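Haloalkane dehalogenase (Mycobacterium rhodesiae, PDB 4MJ3) probably catalyses the hydrolytic cleavage of carbon-halogen bonds in haloalkanes, releasing halide and the corresponding alcohol, as an alpha/beta-hydrolase fold enzyme. Local coordinates at residues A[5-10]-A[203-208]; A[32-37]-A[88-93]; A[54-59]-A[177-182]. One frame throughout, in Å; residues are numbered along the deposited sequence.

Interaction 1 (A[5-10]-A[203-208]); sequences RTPDER and ASYQAG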
ATOM      1  N   ARG A   5       6.420   3.628  19.623  1.00 10.53           N
ATOM      2  CA  ARG A   5       7.393   3.849  18.544  1.00 11.36           C
ATOM      3  C   ARG A   5       8.436   2.732  18.581  1.00 11.18           C
ATOM      4  O   ARG A   5       9.035   2.460  19.621  1.00 10.68           O
ATOM      5  CB  ARG A   5       8.097   5.187  18.709  1.00 11.24           C
ATOM      6  CG  ARG A   5       9.127   5.492  17.624  1.00 12.58           C
ATOM      7  CD  ARG A   5       9.608   6.932  17.684  1.00 12.61           C
ATOM      8  NE  ARG A   5       8.526   7.871  17.389  1.00 11.64           N
ATOM      9  CZ  ARG A   5       8.618   9.200  17.480  1.00 13.02           C
ATOM     10  NH1 ARG A   5       9.773   9.793  17.806  1.00 14.17           N
ATOM     11  NH2 ARG A   5       7.563   9.941  17.178  1.00 13.67           N
ATOM     12  N   THR A   6       8.647   2.087  17.438  1.00 10.90           N
ATOM     13  CA  THR A   6       9.563   0.950  17.352  1.00 10.89           C
ATOM     14  C   THR A   6      10.975   1.477  17.531  1.00 11.37           C
ATOM     15  O   THR A   6      11.334   2.461  16.887  1.00 10.87           O
ATOM     16  CB  THR A   6       9.450   0.227  15.982  1.00 10.59           C
ATOM     17  OG1 THR A   6       8.094  -0.195  15.787  1.00 10.53           O
ATOM     18  CG2 THR A   6      10.346  -0.979  15.948  1.00 11.29           C
ATOM     19  N   PRO A   7      11.750   0.883  18.436  1.00 14.10           N
ATOM     20  CA  PRO A   7      13.131   1.388  18.592  1.00 16.77           C
ATOM     21  C   PRO A   7      13.952   1.353  17.304  1.00 16.87           C
ATOM     22  O   PRO A   7      13.861   0.397  16.541  1.00 13.84           O
ATOM     23  CB  PRO A   7      13.736   0.443  19.627  1.00 19.10           C
ATOM     24  CG  PRO A   7      12.571  -0.105  20.370  1.00 17.68           C
ATOM     25  CD  PRO A   7      11.433  -0.168  19.400  1.00 15.30           C
ATOM     26  N   ASP A   8      14.770   2.377  17.076  1.00 16.09           N
ATOM     27  CA  ASP A   8      15.591   2.468  15.865  1.00 19.00           C
ATOM     28  C   ASP A   8      16.568   1.319  15.704  1.00 17.60           C
ATOM     29  O   ASP A   8      16.896   0.958  14.579  1.00 17.94           O
ATOM     30  CB  ASP A   8      16.350   3.807  15.801  1.00 23.54           C
ATOM     31  CG  ASP A   8      15.524   4.896  15.161  1.00 26.99           C
ATOM     32  OD1 ASP A   8      14.590   4.557  14.424  1.00 35.17           O
ATOM     33  OD2 ASP A   8      15.804   6.080  15.366  1.00 27.85           O
ATOM     34  N   GLU A   9      17.000   0.728  16.812  1.00 18.66           N
ATOM     35  CA  GLU A   9      17.900  -0.431  16.759  1.00 20.40           C
ATOM     36  C   GLU A   9      17.302  -1.608  15.959  1.00 18.32           C
ATOM     37  O   GLU A   9      18.032  -2.425  15.409  1.00 19.18           O
ATOM     38  CB  GLU A   9      18.284  -0.875  18.162  1.00 23.13           C
ATOM     39  CG  GLU A   9      19.173   0.169  18.891  1.00 32.34           C
ATOM     40  CD  GLU A   9      18.392   1.264  19.622  1.00 38.15           C
ATOM     41  OE1 GLU A   9      17.171   1.395  19.398  1.00 27.32           O
ATOM     42  OE2 GLU A   9      19.002   2.015  20.415  1.00 40.17           O
ATOM     43  N   ARG A  10      15.983  -1.665  15.840  1.00 15.66           N
ATOM     44  CA  ARG A  10      15.355  -2.748  15.066  1.00 15.09           C
ATOM     45  C   ARG A  10      15.670  -2.655  13.585  1.00 15.76           C
ATOM     46  O   ARG A  10      15.543  -3.655  12.862  1.00 15.18           O
ATOM     47  CB  ARG A  10      13.829  -2.751  15.265  1.00 15.32           C
ATOM     48  CG  ARG A  10      13.384  -3.051  16.690  1.00 15.84           C
ATOM     49  CD  ARG A  10      13.486  -4.531  17.036  1.00 15.54           C
ATOM     50  NE  ARG A  10      12.508  -5.336  16.298  1.00 13.73           N
ATOM     51  CZ  ARG A  10      12.319  -6.640  16.486  1.00 14.89           C
ATOM     52  NH1 ARG A  10      13.068  -7.310  17.367  1.00 15.91           N
ATOM     53  NH2 ARG A  10      11.402  -7.290  15.782  1.00 14.81           N
ATOM     54  N   ALA A 203       3.867  -8.301  20.384  1.00 15.10           N
ATOM     55  CA  ALA A 203       2.469  -8.140  19.997  1.00 15.23           C
ATOM     56  C   ALA A 203       1.898  -6.767  20.306  1.00 14.53           C
ATOM     57  O   ALA A 203       0.951  -6.348  19.653  1.00 13.59           O
ATOM     58  CB  ALA A 203       1.614  -9.223  20.642  1.00 16.86           C
ATOM     59  N   SER A 204       2.492  -6.042  21.262  1.00 15.74           N
ATOM     60  CA  SER A 204       1.965  -4.723  21.644  1.00 14.80           C
ATOM     61  C   SER A 204       2.079  -3.711  20.501  1.00 11.47           C
ATOM     62  O   SER A 204       1.324  -2.732  20.474  1.00 13.13           O
ATOM     63  CB  SER A 204       2.666  -4.179  22.887  1.00 16.48           C
ATOM     64  OG  SER A 204       3.999  -3.845  22.603  1.00 16.27           O
ATOM     65  N   TYR A 205       2.984  -3.973  19.558  1.00  9.66           N
ATOM     66  CA  TYR A 205       3.205  -3.135  18.394  1.00  9.35           C
ATOM     67  C   TYR A 205       2.333  -3.527  17.184  1.00  9.97           C
ATOM     68  O   TYR A 205       2.445  -2.898  16.131  1.00 10.12           O
ATOM     69  CB  TYR A 205       4.670  -3.199  17.951  1.00  9.45           C
ATOM     70  CG  TYR A 205       5.657  -2.627  18.918  1.00  9.25           C
ATOM     71  CD1 TYR A 205       6.098  -3.376  20.002  1.00 11.99           C
ATOM     72  CD2 TYR A 205       6.131  -1.341  18.776  1.00 10.41           C
ATOM     73  CE1 TYR A 205       7.017  -2.850  20.899  1.00 14.69           C
ATOM     74  CE2 TYR A 205       7.064  -0.807  19.657  1.00 11.33           C
ATOM     75  CZ  TYR A 205       7.500  -1.567  20.708  1.00 12.18           C
ATOM     76  OH  TYR A 205       8.411  -1.039  21.613  1.00 15.27           O
ATOM     77  N   GLN A 206       1.496  -4.553  17.326  1.00 11.35           N
ATOM     78  CA  GLN A 206       0.830  -5.159  16.169  1.00 11.59           C
ATOM     79  C   GLN A 206      -0.676  -4.902  16.075  1.00 12.19           C
ATOM     80  O   GLN A 206      -1.352  -5.576  15.327  1.00 12.15           O
ATOM     81  CB  GLN A 206       1.094  -6.678  16.152  1.00 12.00           C
ATOM     82  CG  GLN A 206       2.546  -7.054  15.927  1.00 13.62           C
ATOM     83  CD  GLN A 206       2.726  -8.555  15.837  1.00 12.16           C
ATOM     84  OE1 GLN A 206       2.122  -9.307  16.608  1.00 13.52           O
ATOM     85  NE2 GLN A 206       3.535  -8.999  14.888  1.00 14.85           N
ATOM     86  N   ALA A 207      -1.204  -3.948  16.837  1.00 11.69           N
ATOM     87  CA  ALA A 207      -2.629  -3.684  16.814  1.00 10.26           C
ATOM     88  C   ALA A 207      -3.119  -3.316  15.418  1.00 10.15           C
ATOM     89  O   ALA A 207      -4.208  -3.733  15.026  1.00 10.67           O
ATOM     90  CB  ALA A 207      -3.003  -2.606  17.828  1.00 11.97           C
ATOM     91  N   GLY A 208      -2.325  -2.534  14.686  1.00 10.05           N
ATOM     92  CA  GLY A 208      -2.684  -2.124  13.322  1.00  9.10           C
ATOM     93  C   GLY A 208      -2.667  -3.319  12.382  1.00 10.90           C
ATOM     94  O   GLY A 208      -3.552  -3.485  11.550  1.00  8.74           O
TER
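Thr-6 and Tyr-205 mark the closest backbone approach of the two segments, their CA atoms 7.6 Å apart, a spacing too wide for main-chain pairing and one that a side chain has to bridge. In this alpha/beta-hydrolase fold, 5-10 leaves strand 3-4 as an extended loop and tightens into a 3-10 turn, in which Arg-10 N bonds to Pro-7 O at 3.0 Å. Segment 203-208 belongs to the long insertion between strands 140-145 and 242-244, where haloalkane dehalogenases carry their helical cap. It too holds a 3-10 turn, with Gln-206 N to Ala-203 O at 3.0 Å, and Gln-206 then occupies the N-cap position of helix 207-211.

The Tyr-205 ring does the bridging. Its CG lies beside the backbone N (chi1 -66°), its CB points toward 5-10, and the ring lies against Arg-5, Thr-6 and Pro-7; Tyr-205 supplies 69 of the 122 Å² buried between the segments. Arg-5 O sits at the ring edge near its plane, 3.8 Å from CE2 of Tyr-205. Thr-6 approaches the same ring obliquely, its OG1 3.8 Å from CD2 of Tyr-205. That hydroxyl finds its polar partners elsewhere, in Pro-199 O and Lys-89 NZ, and Leu-4 of strand 3-4 also packs on the tyrosine. At the phenol end, Pro-7 CD stands 3.8 Å from Tyr-205 OH.

Interaction 2 (A[32-37]-A[88-93]); sequences GTLRMH and DKPTSR
Asp-88 OD1 is gripped by two groups: Arg-5 NE in a salt bridge, and water 1, which donates to it at 2.8 Å and carries the link across to Arg-35. Strand 33-41 of the mixed alpha/beta-hydrolase sheet supplies Arg-35. The neighbouring residues Leu-34 and Met-36 bond to strand 22-27, whereas the main chain of Arg-35 is met across this contact by Asp-88, once through its backbone N and once through its carboxylate, which takes the place of a strand's C=O. Asp-88 N donates to Arg-35 O at 2.8 Å, nearly straight at 177°. The carboxylate completes the pair: Arg-35 N reaches Asp-88 OD2 at 2.9 Å, arriving from above the carboxylate plane, 59° out of it. One residue thus satisfies both the N-H and the C=O of Arg-35.

The arginine side chain starts extended and bends at chi3 (70°), which brings NE round to water 1, which lies in the guanidinium plane at its edge, 2.8 Å from NE. Arg-35 NE and Asp-88 OD1 are 4.5 Å apart, too long for a direct ion pair, so water mediates between the charges. Beside this polar group Leu-34, which also packs on Trp-104 of helix 98-112, brings CD2 to 4.2 Å from Pro-90 CG.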
ATOM      1  N   GLY A  32      -3.577  14.544  19.729  1.00 21.50           N
ATOM      2  CA  GLY A  32      -2.115  14.358  19.727  1.00 19.12           C
ATOM      3  C   GLY A  32      -1.547  14.308  18.316  1.00 16.15           C
ATOM      4  O   GLY A  32      -2.196  14.731  17.364  1.00 15.14           O
ATOM      5  N   THR A  33      -0.326  13.795  18.206  1.00 16.76           N
ATOM      6  CA  THR A  33       0.437  13.774  16.959  1.00 15.77           C
ATOM      7  C   THR A  33       1.053  12.402  16.763  1.00 15.31           C
ATOM      8  O   THR A  33       1.421  11.760  17.736  1.00 14.46           O
ATOM      9  CB  THR A  33       1.586  14.792  17.051  1.00 21.81           C
ATOM     10  OG1 THR A  33       1.018  16.086  17.237  1.00 24.90           O
ATOM     11  CG2 THR A  33       2.450  14.813  15.802  1.00 24.49           C
ATOM     12  N   LEU A  34       1.149  11.964  15.514  1.00 12.93           N
ATOM     13  CA  LEU A  34       1.830  10.723  15.164  1.00 13.25           C
ATOM     14  C   LEU A  34       2.918  11.009  14.152  1.00 13.03           C
ATOM     15  O   LEU A  34       2.706  11.811  13.238  1.00 12.70           O
ATOM     16  CB  LEU A  34       0.864   9.728  14.515  1.00 14.62           C
ATOM     17  CG  LEU A  34      -0.372   9.315  15.283  1.00 15.30           C
ATOM     18  CD1 LEU A  34      -1.435   8.655  14.395  1.00 14.65           C
ATOM     19  CD2 LEU A  34       0.006   8.371  16.389  1.00 20.09           C
ATOM     20  N   ARG A  35       4.052  10.345  14.283  1.00 10.84           N
ATOM     21  CA  ARG A  35       5.100  10.437  13.296  1.00 11.28           C
ATOM     22  C   ARG A  35       4.938   9.331  12.268  1.00 12.23           C
ATOM     23  O   ARG A  35       4.687   8.177  12.632  1.00 11.58           O
ATOM     24  CB  ARG A  35       6.479  10.347  13.954  1.00 11.73           C
ATOM     25  CG  ARG A  35       7.620  10.756  13.050  1.00 13.23           C
ATOM     26  CD  ARG A  35       8.975  10.718  13.746  1.00 14.11           C
ATOM     27  NE  ARG A  35       9.392   9.353  14.021  1.00 12.64           N
ATOM     28  CZ  ARG A  35      10.614   8.978  14.376  1.00 12.61           C
ATOM     29  NH1 ARG A  35      11.582   9.868  14.506  1.00 13.99           N
ATOM     30  NH2 ARG A  35      10.881   7.692  14.561  1.00 12.17           N
HETATM   31  N   MSE A  36       5.112   9.689  10.990  1.00 10.60           N
HETATM   32  CA  MSE A  36       5.057   8.720   9.889  1.00 10.33           C
HETATM   33  C   MSE A  36       6.373   8.766   9.169  1.00  9.92           C
HETATM   34  O   MSE A  36       6.942   9.839   8.933  1.00 11.36           O
HETATM   35  CB  MSE A  36       3.911   9.019   8.938  1.00 10.25           C
HETATM   36  CG  MSE A  36       2.555   8.783   9.612  1.00 11.88           C
HETATM   37 SE   MSE A  36       1.021   9.296   8.496  1.00 10.18          SE
HETATM   38  CE  MSE A  36       1.135   7.830   7.191  1.00 11.24           C
ATOM     39  N   HIS A  37       6.862   7.586   8.824  1.00 10.25           N
ATOM     40  CA  HIS A  37       8.109   7.434   8.115  1.00 11.03           C
ATOM     41  C   HIS A  37       7.865   7.386   6.609  1.00 11.34           C
ATOM     42  O   HIS A  37       6.887   6.793   6.148  1.00 11.48           O
ATOM     43  CB  HIS A  37       8.781   6.150   8.550  1.00 10.96           C
ATOM     44  CG  HIS A  37       9.940   5.736   7.688  1.00 13.23           C
ATOM     45  ND1 HIS A  37       9.885   4.646   6.850  1.00 12.59           N
ATOM     46  CD2 HIS A  37      11.193   6.243   7.560  1.00 13.07           C
ATOM     47  CE1 HIS A  37      11.043   4.501   6.231  1.00 14.50           C
ATOM     48  NE2 HIS A  37      11.851   5.472   6.628  1.00 13.76           N
ATOM     49  N   ASP A  88       4.796   5.544  13.658  1.00 10.07           N
ATOM     50  CA  ASP A  88       4.252   5.321  14.995  1.00  9.86           C
ATOM     51  C   ASP A  88       3.050   4.375  14.970  1.00  9.67           C
ATOM     52  O   ASP A  88       2.400   4.193  13.941  1.00  9.07           O
ATOM     53  CB  ASP A  88       3.855   6.649  15.644  1.00 10.76           C
ATOM     54  CG  ASP A  88       5.055   7.458  16.117  1.00 11.07           C
ATOM     55  OD1 ASP A  88       6.183   6.922  16.116  1.00 11.42           O
ATOM     56  OD2 ASP A  88       4.853   8.637  16.505  1.00 10.90           O
ATOM     57  N   LYS A  89       2.768   3.774  16.131  1.00 10.00           N
ATOM     58  CA  LYS A  89       1.884   2.621  16.209  1.00  9.03           C
ATOM     59  C   LYS A  89       0.933   2.740  17.415  1.00 11.30           C
ATOM     60  O   LYS A  89       1.262   2.352  18.539  1.00 10.80           O
ATOM     61  CB  LYS A  89       2.695   1.318  16.287  1.00  9.25           C
ATOM     62  CG  LYS A  89       3.673   1.141  15.125  1.00  9.28           C
ATOM     63  CD  LYS A  89       4.427  -0.170  15.179  1.00  9.80           C
ATOM     64  CE  LYS A  89       5.252  -0.372  13.925  1.00  9.22           C
ATOM     65  NZ  LYS A  89       6.275   0.685  13.737  1.00  9.38           N
ATOM     66  N   PRO A  90      -0.252   3.302  17.180  1.00 10.03           N
ATOM     67  CA  PRO A  90      -1.311   3.278  18.163  1.00 10.71           C
ATOM     68  C   PRO A  90      -1.474   1.860  18.749  1.00 10.47           C
ATOM     69  O   PRO A  90      -1.355   0.871  18.014  1.00 10.18           O
ATOM     70  CB  PRO A  90      -2.538   3.710  17.353  1.00 12.17           C
ATOM     71  CG  PRO A  90      -1.950   4.612  16.299  1.00 10.33           C
ATOM     72  CD  PRO A  90      -0.645   3.999  15.941  1.00  9.88           C
ATOM     73  N   THR A  91      -1.774   1.772  20.049  1.00 11.14           N
ATOM     74  CA  THR A  91      -1.778   0.502  20.749  1.00 11.80           C
ATOM     75  C   THR A  91      -3.113  -0.225  20.757  1.00 11.44           C
ATOM     76  O   THR A  91      -3.155  -1.396  21.104  1.00 11.62           O
ATOM     77  CB  THR A  91      -1.366   0.706  22.232  1.00 14.62           C
ATOM     78  OG1 THR A  91      -2.263   1.636  22.822  1.00 16.02           O
ATOM     79  CG2 THR A  91       0.055   1.251  22.293  1.00 18.65           C
ATOM     80  N   SER A  92      -4.194   0.469  20.436  1.00 11.64           N
ATOM     81  CA  SER A  92      -5.518  -0.157  20.483  1.00 13.42           C
ATOM     82  C   SER A  92      -6.003  -0.460  19.083  1.00 12.11           C
ATOM     83  O   SER A  92      -5.911   0.378  18.197  1.00 10.92           O
ATOM     84  CB  SER A  92      -6.544   0.734  21.186  1.00 16.01           C
ATOM     85  OG  SER A  92      -7.831   0.125  21.108  1.00 19.04           O
ATOM     86  N   ARG A  93      -6.576  -1.649  18.894  1.00 12.88           N
ATOM     87  CA  ARG A  93      -7.174  -1.993  17.601  1.00 12.23           C
ATOM     88  C   ARG A  93      -8.256  -0.997  17.183  1.00 13.59           C
ATOM     89  O   ARG A  93      -8.420  -0.713  16.003  1.00 14.81           O
ATOM     90  CB  ARG A  93      -7.694  -3.435  17.629  1.00 15.18           C
ATOM     91  CG  ARG A  93      -6.553  -4.453  17.635  1.00 17.00           C
ATOM     92  CD  ARG A  93      -7.013  -5.900  17.728  1.00 23.99           C
ATOM     93  NE  ARG A  93      -7.866  -6.266  16.605  1.00 23.22           N
ATOM     94  CZ  ARG A  93      -8.081  -7.506  16.169  1.00 18.86           C
ATOM     95  NH1 ARG A  93      -7.487  -8.557  16.726  1.00 16.48           N
ATOM     96  NH2 ARG A  93      -8.930  -7.678  15.167  1.00 18.55           N
TER
HETATM   97  O   HOH W   1       7.988   6.903  14.035  1.00 13.84           O

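Interaction 3 (A[54-59]-A[177-182]); sequences GEPSWS and GQIVNG
The cis peptide bond before Pro-56 and the chi1 of Ile-179 (-72°) describe how these two side chains meet. Pro-56 follows the cis bond, and its CB points toward helix 176-182; the isoleucine torsion places CG1 beside the backbone N and CG2 anti to it, with CG2 against the ring. Ile-179 CG2 then lies 3.7 Å from Pro-56 CG and 3.8 Å from Pro-56 CD, so this one methyl spans a ring bond. Val-180, next along the helix, adds a looser touch, its CG2 4.3 Å from Pro-56 CD.

The loop is the His-Gly-Glu-Pro turn after strand 48-52, a family signature at the active site of haloalkane dehalogenases. It is closed internally by Ser-57 N to Gly-54 O at 3.0 Å. Its Glu-55 N bonds to Asp-123 OD1, consistent with an oxyanion-hole role for that N-H beside the aspartate nucleophile expected in this family. The helix lies in the insertion after strand 140-145, which in this family forms the cap; Trp-164 and Phe-167 extend the apolar surface round Ile-179, and Tyr-196 does so at Val-180.

The atoms meeting across the interface are carbons of buried residues. Apolar contact, rather than directional bonds, joins helix and turn here, consistent with hydrophobic packing.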
ATOM      1  N   GLY A  54       0.744  -2.239   1.810  1.00 10.62           N
ATOM      2  CA  GLY A  54      -0.392  -2.621   2.615  1.00  9.53           C
ATOM      3  C   GLY A  54      -0.031  -3.523   3.776  1.00  9.57           C
ATOM      4  O   GLY A  54       1.015  -3.391   4.406  1.00  9.40           O
ATOM      5  N   GLU A  55      -0.937  -4.447   4.043  1.00  9.68           N
ATOM      6  CA  GLU A  55      -0.863  -5.343   5.181  1.00  9.01           C
ATOM      7  C   GLU A  55       0.013  -6.563   4.874  1.00 11.29           C
ATOM      8  O   GLU A  55      -0.074  -7.131   3.782  1.00 14.41           O
ATOM      9  CB  GLU A  55      -2.319  -5.800   5.461  1.00 10.18           C
ATOM     10  CG  GLU A  55      -2.486  -7.012   6.359  1.00 10.81           C
ATOM     11  CD  GLU A  55      -2.302  -6.742   7.844  1.00  9.02           C
ATOM     12  OE1 GLU A  55      -1.788  -5.674   8.198  1.00 10.98           O
ATOM     13  OE2 GLU A  55      -2.723  -7.616   8.651  1.00  9.20           O
ATOM     14  N   PRO A  56       0.838  -7.021   5.839  1.00  9.47           N
ATOM     15  CA  PRO A  56       1.371  -6.388   7.041  1.00 10.26           C
ATOM     16  C   PRO A  56       2.809  -5.983   6.700  1.00  9.40           C
ATOM     17  O   PRO A  56       3.754  -6.371   7.376  1.00 10.94           O
ATOM     18  CB  PRO A  56       1.403  -7.531   8.038  1.00 10.54           C
ATOM     19  CG  PRO A  56       1.685  -8.741   7.195  1.00  9.91           C
ATOM     20  CD  PRO A  56       1.306  -8.421   5.753  1.00 11.07           C
ATOM     21  N   SER A  57       2.968  -5.253   5.610  1.00 10.65           N
ATOM     22  CA  SER A  57       4.306  -4.931   5.091  1.00  8.63           C
ATOM     23  C   SER A  57       4.691  -3.506   5.476  1.00  9.74           C
ATOM     24  O   SER A  57       4.132  -2.933   6.423  1.00  7.49           O
ATOM     25  CB  SER A  57       4.329  -5.154   3.584  1.00  8.74           C
ATOM     26  OG  SER A  57       3.485  -4.245   2.915  1.00  9.05           O
ATOM     27  N   TRP A  58       5.731  -2.985   4.826  1.00  8.46           N
ATOM     28  CA  TRP A  58       6.080  -1.574   4.926  1.00  9.35           C
ATOM     29  C   TRP A  58       6.891  -1.204   3.699  1.00 10.42           C
ATOM     30  O   TRP A  58       6.959  -2.006   2.754  1.00 10.60           O
ATOM     31  CB  TRP A  58       6.793  -1.245   6.241  1.00  9.50           C
ATOM     32  CG  TRP A  58       8.098  -1.923   6.563  1.00  9.47           C
ATOM     33  CD1 TRP A  58       8.286  -3.232   6.914  1.00  9.35           C
ATOM     34  CD2 TRP A  58       9.395  -1.293   6.677  1.00  9.19           C
ATOM     35  NE1 TRP A  58       9.632  -3.453   7.202  1.00 10.12           N
ATOM     36  CE2 TRP A  58      10.314  -2.284   7.056  1.00  9.80           C
ATOM     37  CE3 TRP A  58       9.856   0.024   6.507  1.00 10.39           C
ATOM     38  CZ2 TRP A  58      11.665  -2.001   7.275  1.00  9.38           C
ATOM     39  CZ3 TRP A  58      11.203   0.296   6.693  1.00 10.54           C
ATOM     40  CH2 TRP A  58      12.078  -0.699   7.098  1.00 10.38           C
ATOM     41  N   SER A  59       7.480  -0.005   3.684  1.00  9.17           N
ATOM     42  CA  SER A  59       8.172   0.498   2.482  1.00 10.83           C
ATOM     43  C   SER A  59       9.360  -0.355   2.025  1.00 10.22           C
ATOM     44  O   SER A  59       9.761  -0.298   0.865  1.00  9.63           O
ATOM     45  CB  SER A  59       8.594   1.945   2.686  1.00 11.07           C
ATOM     46  OG  SER A  59       7.428   2.768   2.760  1.00 14.75           O
ATOM     47  N   GLY A 177       6.697 -11.305   8.668  1.00 11.80           N
ATOM     48  CA  GLY A 177       7.615 -11.753   7.632  1.00  9.94           C
ATOM     49  C   GLY A 177       7.191 -13.059   6.980  1.00 11.39           C
ATOM     50  O   GLY A 177       7.189 -13.187   5.755  1.00  9.19           O
ATOM     51  N   GLN A 178       6.780 -14.025   7.791  1.00 11.01           N
ATOM     52  CA  GLN A 178       6.287 -15.272   7.222  1.00 13.04           C
ATOM     53  C   GLN A 178       4.968 -15.095   6.469  1.00 11.70           C
ATOM     54  O   GLN A 178       4.674 -15.866   5.541  1.00 12.24           O
ATOM     55  CB  GLN A 178       6.192 -16.380   8.267  1.00 13.74           C
ATOM     56  CG  GLN A 178       7.535 -17.001   8.620  1.00 16.38           C
ATOM     57  CD  GLN A 178       8.159 -17.822   7.490  1.00 20.93           C
ATOM     58  OE1 GLN A 178       7.517 -18.114   6.473  1.00 19.46           O
ATOM     59  NE2 GLN A 178       9.430 -18.202   7.666  1.00 25.53           N
ATOM     60  N   ILE A 179       4.162 -14.094   6.850  1.00 11.70           N
ATOM     61  CA  ILE A 179       2.946 -13.787   6.086  1.00 10.43           C
ATOM     62  C   ILE A 179       3.322 -13.289   4.709  1.00  9.92           C
ATOM     63  O   ILE A 179       2.714 -13.685   3.707  1.00  9.22           O
ATOM     64  CB  ILE A 179       2.033 -12.790   6.841  1.00 10.62           C
ATOM     65  CG1 ILE A 179       1.378 -13.485   8.024  1.00 11.48           C
ATOM     66  CG2 ILE A 179       0.979 -12.161   5.915  1.00  9.44           C
ATOM     67  CD1 ILE A 179       0.826 -12.527   9.071  1.00 11.60           C
ATOM     68  N   VAL A 180       4.317 -12.402   4.625  1.00  8.83           N
ATOM     69  CA  VAL A 180       4.756 -11.907   3.323  1.00  8.85           C
ATOM     70  C   VAL A 180       5.326 -13.052   2.495  1.00  9.66           C
ATOM     71  O   VAL A 180       5.003 -13.195   1.316  1.00 10.36           O
ATOM     72  CB  VAL A 180       5.787 -10.754   3.447  1.00  8.60           C
ATOM     73  CG1 VAL A 180       6.250 -10.284   2.074  1.00  9.63           C
ATOM     74  CG2 VAL A 180       5.173  -9.571   4.193  1.00  9.19           C
ATOM     75  N   ASN A 181       6.146 -13.900   3.111  1.00  9.50           N
ATOM     76  CA  ASN A 181       6.614 -15.114   2.437  1.00 10.92           C
ATOM     77  C   ASN A 181       5.470 -15.994   1.939  1.00 11.16           C
ATOM     78  O   ASN A 181       5.513 -16.539   0.824  1.00 10.02           O
ATOM     79  CB  ASN A 181       7.525 -15.924   3.352  1.00 12.02           C
ATOM     80  CG  ASN A 181       8.177 -17.092   2.644  1.00 12.96           C
ATOM     81  OD1 ASN A 181       8.740 -16.945   1.558  1.00 14.81           O
ATOM     82  ND2 ASN A 181       8.079 -18.265   3.237  1.00 13.74           N
ATOM     83  N   GLY A 182       4.427 -16.093   2.753  1.00 11.37           N
ATOM     84  CA  GLY A 182       3.237 -16.856   2.417  1.00 11.26           C
ATOM     85  C   GLY A 182       2.580 -16.394   1.140  1.00 12.18           C
ATOM     86  O   GLY A 182       2.042 -17.213   0.395  1.00 11.13           O
TER

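Along the chain the segments run 5-10, 32-37, 54-59, 88-93, 177-182 and 203-208: interactions 2 and 3 are both nested within the loop closed by interaction 1, and they cross each other. Interactions 1 and 2 are neighbours, centres about 10 Å apart, joined through the small sheet of strands 3-4 and 89-90 and by packing of Ala-207 CB on Thr-91 O at 3.5 Å. Interaction 3 lies deeper, its centre about 15 Å from that of interaction 1 and 19 Å from that of interaction 2, which it meets where His-37 packs on Trp-58. The probable cap insertion thus touches the N-terminal loop and the turn expected at the active site, while interaction 2 ties 89-90 to the main sheet.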